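Local coordinates for protein kynurenine formamidase (Bacillus anthracis, PDB 4CO9) that hydrolyses N-formyl-L-kynurenine to L-kynurenine and formate with two zinc ions per subunit, the second step of tryptophan breakdown by the kynurenine pathway, at residues I126-A131 and V152-D157; T82-V87 and G185-I190. One frame throughout, in Å; residues are numbered along the deposited sequence.

Contact 1: residues I126-A131 and V152-D157; sequences IPHLRA and VDPLDD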
loop_
_atom_site.group_PDB
_atom_site.type_symbol
_atom_site.label_atom_id
_atom_site.label_comp_id
_atom_site.label_asym_id
_atom_site.label_seq_id
_atom_site.Cartn_x
_atom_site.Cartn_y
_atom_site.Cartn_z
ATOM N N ILE C 126 11.037 5.555 23.462
ATOM C CA ILE C 126 10.973 4.209 22.882
ATOM C C ILE C 126 12.328 3.524 22.977
ATOM O O ILE C 126 13.342 4.184 23.170
ATOM C CB ILE C 126 10.556 4.248 21.395
ATOM C CG1 ILE C 126 11.603 5.014 20.566
ATOM C CG2 ILE C 126 9.160 4.855 21.262
ATOM C CD1 ILE C 126 11.424 4.900 19.064
ATOM N N PRO C 127 12.350 2.194 22.825
ATOM C CA PRO C 127 13.628 1.524 22.662
ATOM C C PRO C 127 14.155 1.800 21.274
ATOM O O PRO C 127 13.415 1.664 20.309
ATOM C CB PRO C 127 13.279 0.038 22.814
ATOM C CG PRO C 127 11.910 0.008 23.390
ATOM C CD PRO C 127 11.246 1.227 22.837
ATOM N N HIS C 128 15.418 2.186 21.165
ATOM C CA HIS C 128 16.011 2.453 19.861
ATOM C C HIS C 128 16.935 1.303 19.478
ATOM O O HIS C 128 17.233 0.448 20.303
ATOM C CB HIS C 128 16.767 3.774 19.877
ATOM C CG HIS C 128 17.868 3.825 20.889
ATOM N ND1 HIS C 128 17.644 4.129 22.214
ATOM C CD2 HIS C 128 19.198 3.614 20.768
ATOM C CE1 HIS C 128 18.795 4.119 22.864
ATOM N NE2 HIS C 128 19.751 3.799 22.013
ATOM N N LEU C 129 17.375 1.304 18.228
ATOM C CA LEU C 129 18.369 0.369 17.735
ATOM C C LEU C 129 19.738 1.040 17.755
ATOM O O LEU C 129 19.873 2.197 17.362
ATOM C CB LEU C 129 18.044 -0.052 16.302
ATOM C CG LEU C 129 16.601 -0.493 16.053
ATOM C CD1 LEU C 129 16.477 -1.023 14.638
ATOM C CD2 LEU C 129 16.157 -1.543 17.067
ATOM N N ARG C 130 20.743 0.328 18.236
ATOM C CA ARG C 130 22.095 0.869 18.270
ATOM C C ARG C 130 22.769 0.631 16.931
ATOM O O ARG C 130 22.480 -0.351 16.254
ATOM C CB ARG C 130 22.882 0.242 19.423
ATOM C CG ARG C 130 22.256 0.501 20.785
ATOM C CD ARG C 130 23.248 0.301 21.915
ATOM N NE ARG C 130 23.766 -1.065 21.942
ATOM C CZ ARG C 130 23.123 -2.108 22.458
ATOM N NH1 ARG C 130 21.920 -1.976 23.004
ATOM N NH2 ARG C 130 23.693 -3.308 22.422
ATOM N N ALA C 131 23.694 1.514 16.563
ATOM C CA ALA C 131 24.338 1.469 15.244
ATOM C C ALA C 131 25.007 0.137 14.900
ATOM O O ALA C 131 24.981 -0.297 13.746
ATOM C CB ALA C 131 25.352 2.596 15.106
ATOM N N VAL C 152 13.482 3.942 14.606
ATOM C CA VAL C 152 14.641 3.105 14.962
ATOM C C VAL C 152 15.689 3.893 15.764
ATOM O O VAL C 152 16.625 3.299 16.293
ATOM C CB VAL C 152 15.310 2.468 13.726
ATOM C CG1 VAL C 152 14.337 1.532 13.024
ATOM C CG2 VAL C 152 15.847 3.527 12.770
ATOM N N ASP C 153 15.535 5.216 15.844
ATOM C CA ASP C 153 16.409 6.075 16.649
ATOM C C ASP C 153 15.617 6.712 17.781
ATOM O O ASP C 153 14.369 6.749 17.738
ATOM C CB ASP C 153 17.008 7.180 15.789
ATOM C CG ASP C 153 18.202 6.716 14.997
ATOM O OD1 ASP C 153 19.204 6.311 15.618
ATOM O OD2 ASP C 153 18.143 6.758 13.755
ATOM N N PRO C 154 16.323 7.231 18.805
ATOM C CA PRO C 154 15.591 7.888 19.883
ATOM C C PRO C 154 14.763 9.048 19.338
ATOM O O PRO C 154 15.168 9.704 18.374
ATOM C CB PRO C 154 16.700 8.393 20.819
ATOM C CG PRO C 154 17.870 7.511 20.531
ATOM C CD PRO C 154 17.771 7.217 19.060
ATOM N N LEU C 155 13.628 9.302 19.972
ATOM C CA LEU C 155 12.677 10.296 19.471
ATOM C C LEU C 155 13.252 11.715 19.400
ATOM O O LEU C 155 12.853 12.501 18.545
ATOM C CB LEU C 155 11.416 10.295 20.334
ATOM C CG LEU C 155 10.657 8.970 20.408
ATOM C CD1 LEU C 155 9.475 9.115 21.357
ATOM C CD2 LEU C 155 10.202 8.502 19.033
ATOM N N ASP C 156 14.183 12.039 20.289
ATOM C CA ASP C 156 14.783 13.386 20.341
ATOM C C ASP C 156 16.133 13.491 19.617
ATOM O O ASP C 156 16.766 14.553 19.628
ATOM C CB ASP C 156 14.935 13.830 21.808
ATOM C CG ASP C 156 15.868 12.915 22.620
ATOM O OD1 ASP C 156 16.318 11.860 22.096
ATOM O OD2 ASP C 156 16.146 13.257 23.792
ATOM N N ASP C 157 16.572 12.401 18.988
ATOM C CA ASP C 157 17.900 12.346 18.373
ATOM C C ASP C 157 17.923 13.033 17.013
ATOM O O ASP C 157 17.115 12.716 16.144
ATOM C CB ASP C 157 18.343 10.886 18.225
ATOM C CG ASP C 157 19.704 10.744 17.588
ATOM O OD1 ASP C 157 20.593 11.545 17.894
ATOM O OD2 ASP C 157 19.893 9.829 16.763
HETATM O O HOH W 1 13.285 7.804 22.593
HETATM O O HOH W 2 19.813 4.862 17.678
#

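Contact 2: residues T82-V87 and G185-I190; sequences TRIIDV and GDYELI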
loop_
_atom_site.group_PDB
_atom_site.type_symbol
_atom_site.label_atom_id
_atom_site.label_comp_id
_atom_site.label_asym_id
_atom_site.label_seq_id
_atom_site.Cartn_x
_atom_site.Cartn_y
_atom_site.Cartn_z
ATOM N N THR C 82 10.011 -13.632 6.451
ATOM C CA THR C 82 10.360 -12.750 7.551
ATOM C C THR C 82 10.355 -13.548 8.830
ATOM O O THR C 82 9.607 -14.515 8.969
ATOM C CB THR C 82 9.416 -11.522 7.788
ATOM O OG1 THR C 82 10.042 -10.579 8.673
ATOM C CG2 THR C 82 8.117 -11.914 8.449
ATOM N N ARG C 83 11.227 -13.158 9.749
ATOM C CA ARG C 83 11.249 -13.728 11.072
ATOM C C ARG C 83 10.819 -12.665 12.065
ATOM O O ARG C 83 11.216 -11.512 11.944
ATOM C CB ARG C 83 12.655 -14.222 11.418
ATOM C CG ARG C 83 12.713 -14.668 12.858
ATOM C CD ARG C 83 12.492 -16.147 13.122
ATOM N NE ARG C 83 13.135 -17.051 12.168
ATOM C CZ ARG C 83 14.365 -17.532 12.301
ATOM N NH1 ARG C 83 15.115 -17.197 13.344
ATOM N NH2 ARG C 83 14.844 -18.370 11.388
ATOM N N ILE C 84 10.018 -13.059 13.050
ATOM C CA ILE C 84 9.591 -12.169 14.115
ATOM C C ILE C 84 10.134 -12.647 15.464
ATOM O O ILE C 84 10.007 -13.829 15.802
ATOM C CB ILE C 84 8.059 -12.102 14.181
ATOM C CG1 ILE C 84 7.513 -11.694 12.801
ATOM C CG2 ILE C 84 7.606 -11.155 15.278
ATOM C CD1 ILE C 84 6.021 -11.478 12.761
ATOM N N ILE C 85 10.743 -11.729 16.210
ATOM C CA ILE C 85 11.348 -12.038 17.501
ATOM C C ILE C 85 10.930 -11.036 18.541
ATOM O O ILE C 85 10.545 -9.904 18.225
ATOM C CB ILE C 85 12.899 -12.092 17.454
ATOM C CG1 ILE C 85 13.494 -10.749 17.066
ATOM C CG2 ILE C 85 13.362 -13.197 16.508
ATOM C CD1 ILE C 85 15.009 -10.695 17.139
ATOM N N ASP C 86 11.018 -11.467 19.788
ATOM C CA ASP C 86 10.666 -10.643 20.925
ATOM C C ASP C 86 11.907 -9.994 21.528
ATOM O O ASP C 86 12.834 -10.680 21.958
ATOM C CB ASP C 86 9.896 -11.422 21.982
ATOM C CG ASP C 86 9.229 -10.511 22.983
ATOM O OD1 ASP C 86 9.922 -10.020 23.895
ATOM O OD2 ASP C 86 8.012 -10.255 22.831
ATOM N N VAL C 87 11.894 -8.665 21.585
ATOM C CA VAL C 87 12.953 -7.891 22.230
ATOM C C VAL C 87 12.332 -6.895 23.215
ATOM O O VAL C 87 12.787 -5.765 23.345
ATOM C CB VAL C 87 13.847 -7.182 21.209
ATOM C CG1 VAL C 87 14.712 -8.200 20.477
ATOM C CG2 VAL C 87 13.023 -6.383 20.207
ATOM N N GLY C 185 8.150 -16.188 15.218
ATOM C CA GLY C 185 8.377 -17.239 14.251
ATOM C C GLY C 185 8.497 -16.737 12.836
ATOM O O GLY C 185 8.801 -15.560 12.595
ATOM N N ASP C 186 8.237 -17.647 11.902
ATOM C CA ASP C 186 8.454 -17.406 10.502
ATOM C C ASP C 186 7.162 -17.149 9.758
ATOM O O ASP C 186 6.165 -17.848 9.945
ATOM C CB ASP C 186 9.189 -18.580 9.872
ATOM C CG ASP C 186 10.653 -18.604 10.253
ATOM O OD1 ASP C 186 11.251 -17.521 10.484
ATOM O OD2 ASP C 186 11.207 -19.702 10.300
ATOM N N TYR C 187 7.207 -16.139 8.902
ATOM C CA TYR C 187 6.060 -15.721 8.145
ATOM C C TYR C 187 6.515 -15.288 6.773
ATOM O O TYR C 187 7.715 -15.151 6.512
ATOM C CB TYR C 187 5.402 -14.521 8.820
ATOM C CG TYR C 187 4.852 -14.772 10.191
ATOM C CD1 TYR C 187 5.683 -14.757 11.315
ATOM C CD2 TYR C 187 3.494 -14.981 10.383
ATOM C CE1 TYR C 187 5.165 -14.959 12.579
ATOM C CE2 TYR C 187 2.970 -15.196 11.635
ATOM C CZ TYR C 187 3.801 -15.177 12.730
ATOM O OH TYR C 187 3.261 -15.408 13.971
ATOM N N GLU C 188 5.547 -15.066 5.896
ATOM C CA GLU C 188 5.764 -14.275 4.702
ATOM C C GLU C 188 5.235 -12.881 5.004
ATOM O O GLU C 188 4.169 -12.743 5.598
ATOM C CB GLU C 188 5.055 -14.905 3.503
ATOM C CG GLU C 188 5.743 -16.180 3.016
ATOM C CD GLU C 188 6.835 -15.922 2.004
ATOM O OE1 GLU C 188 7.183 -14.759 1.805
ATOM O OE2 GLU C 188 7.393 -16.884 1.440
ATOM N N LEU C 189 6.013 -11.859 4.655
ATOM C CA LEU C 189 5.647 -10.453 4.897
ATOM C C LEU C 189 5.326 -9.778 3.573
ATOM O O LEU C 189 5.961 -10.055 2.561
ATOM C CB LEU C 189 6.809 -9.692 5.544
ATOM C CG LEU C 189 6.700 -8.168 5.720
ATOM C CD1 LEU C 189 5.591 -7.776 6.683
ATOM C CD2 LEU C 189 8.032 -7.607 6.211
ATOM N N ILE C 190 4.329 -8.901 3.599
ATOM C CA ILE C 190 4.107 -7.923 2.536
ATOM C C ILE C 190 4.021 -6.551 3.200
ATOM O O ILE C 190 3.226 -6.348 4.123
ATOM C CB ILE C 190 2.796 -8.174 1.778
ATOM C CG1 ILE C 190 2.788 -9.587 1.162
ATOM C CG2 ILE C 190 2.602 -7.120 0.692
ATOM C CD1 ILE C 190 1.426 -10.017 0.666
#

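Contact 1: residues I126-A131 and V152-D157
Pro154 sets its CG over one face of the His128 ring, 3.9 Å from the ring centroid and 20° off the ring normal, a CH-pi contact shifted toward the ring's rim. A chi1 of 59° tucks the His128 ring back over its own backbone, where its face meets Pro154 CG while CB rests on the Val152 carbonyl. The same Val152 O accepts a nearly straight hydrogen bond from Leu129 N (2.9 Å), and beside this bond Leu129 CD1 packs on Val152 CG1 at 3.7 Å. At the other end the Ile126 and Leu155 side chains meet roughly perpendicular to each other, Ile126 CD1 to Leu155 CD2 at 3.8 Å. The short strand 128-129 is thus fastened to the loop between strand 144-147 and helix 161-168, a loop that borders the binuclear zinc site: Val152 packs on the zinc ligand His163, and Asp153 OD2 is hydrogen-bonded to ND1 of that histidine. Asp153 OD1 instead takes a bond from Ala162 N and another from a water that also bonds to Leu129 O. A second water accepts from both Ile126 N and Leu155 N, and Leu155 touches the substrate-binding Trp22.

Contact 2: residues T82-V87 and G185-I190
Asp186 OD1 takes the N-H of Arg83 NE at 2.6 Å, a short salt bridge between neighbouring strands. The carboxylate oxygen lies at the edge of the guanidinium, only 4° out of its plane, and is met on its syn side. The two planes are turned 50° apart, and Arg83 NH2 stays 3.8 Å from Asp186 OD1, so NE alone carries the bond. To bring NE round to the aspartate, the arginine chain bends at both chi2 and chi3, which also draws Arg83 CD close to Asp186 OD1. Arg83 and Asp186 form the non-hydrogen-bonded pair of an antiparallel ladder, flanked by two hydrogen-bonded pairs, Thr82 with Tyr187 and Ile84 with Gly185. Each flanking pair exchanges two backbone bonds, the longest being Gly185 N to Ile84 O at 3.1 Å. CA-H...O contacts from Asp186 to Thr82 O and from Arg83 to Gly185 O fill in between them. The ladder joins strand 185-190 to strand 81-86 inside the large mixed sheet of this cyclase-family fold; 81-86 is paired on its other edge with the parallel strand 108-112, whose Leu110 packs against Thr82 and Ile84. On the face bearing Thr82, Ile84 and Tyr187 the contact is apolar. The Ile84 side chain runs crosswise to that of Tyr187, Ile84 CD1 coming obliquely to the ring at 3.6 Å from Tyr187 CE1. In the conformer given, Thr82 CG2 packs on Tyr187 CB and also meets Leu189 CB. Outside the ladder, Arg83 NH1 is hydrogen-bonded to His102 O and the Tyr187 OH to Ala183 O, while Ile208 of strand 207-210 packs against Ile84, Tyr187 and Leu189.

After the N-terminal strands the chain enters strand 81-86, whose antiparallel neighbour 185-190 comes about a hundred residues later, so contact 2 closes a long loop. Contact 1 lies wholly within that loop and closes a much shorter one: residues 126-131 are met by 152-157 after helix 133-140 and strand 144-147 have passed. The two contacts therefore nest without crossing. Contact 2 ties the parallel strands in the middle of the large sheet to the antiparallel strands toward its 9-10 edge, whereas contact 1 holds a two-stranded side sheet against a loop beside the zinc ions. Their centres lie about 21 Å apart, and they do not touch.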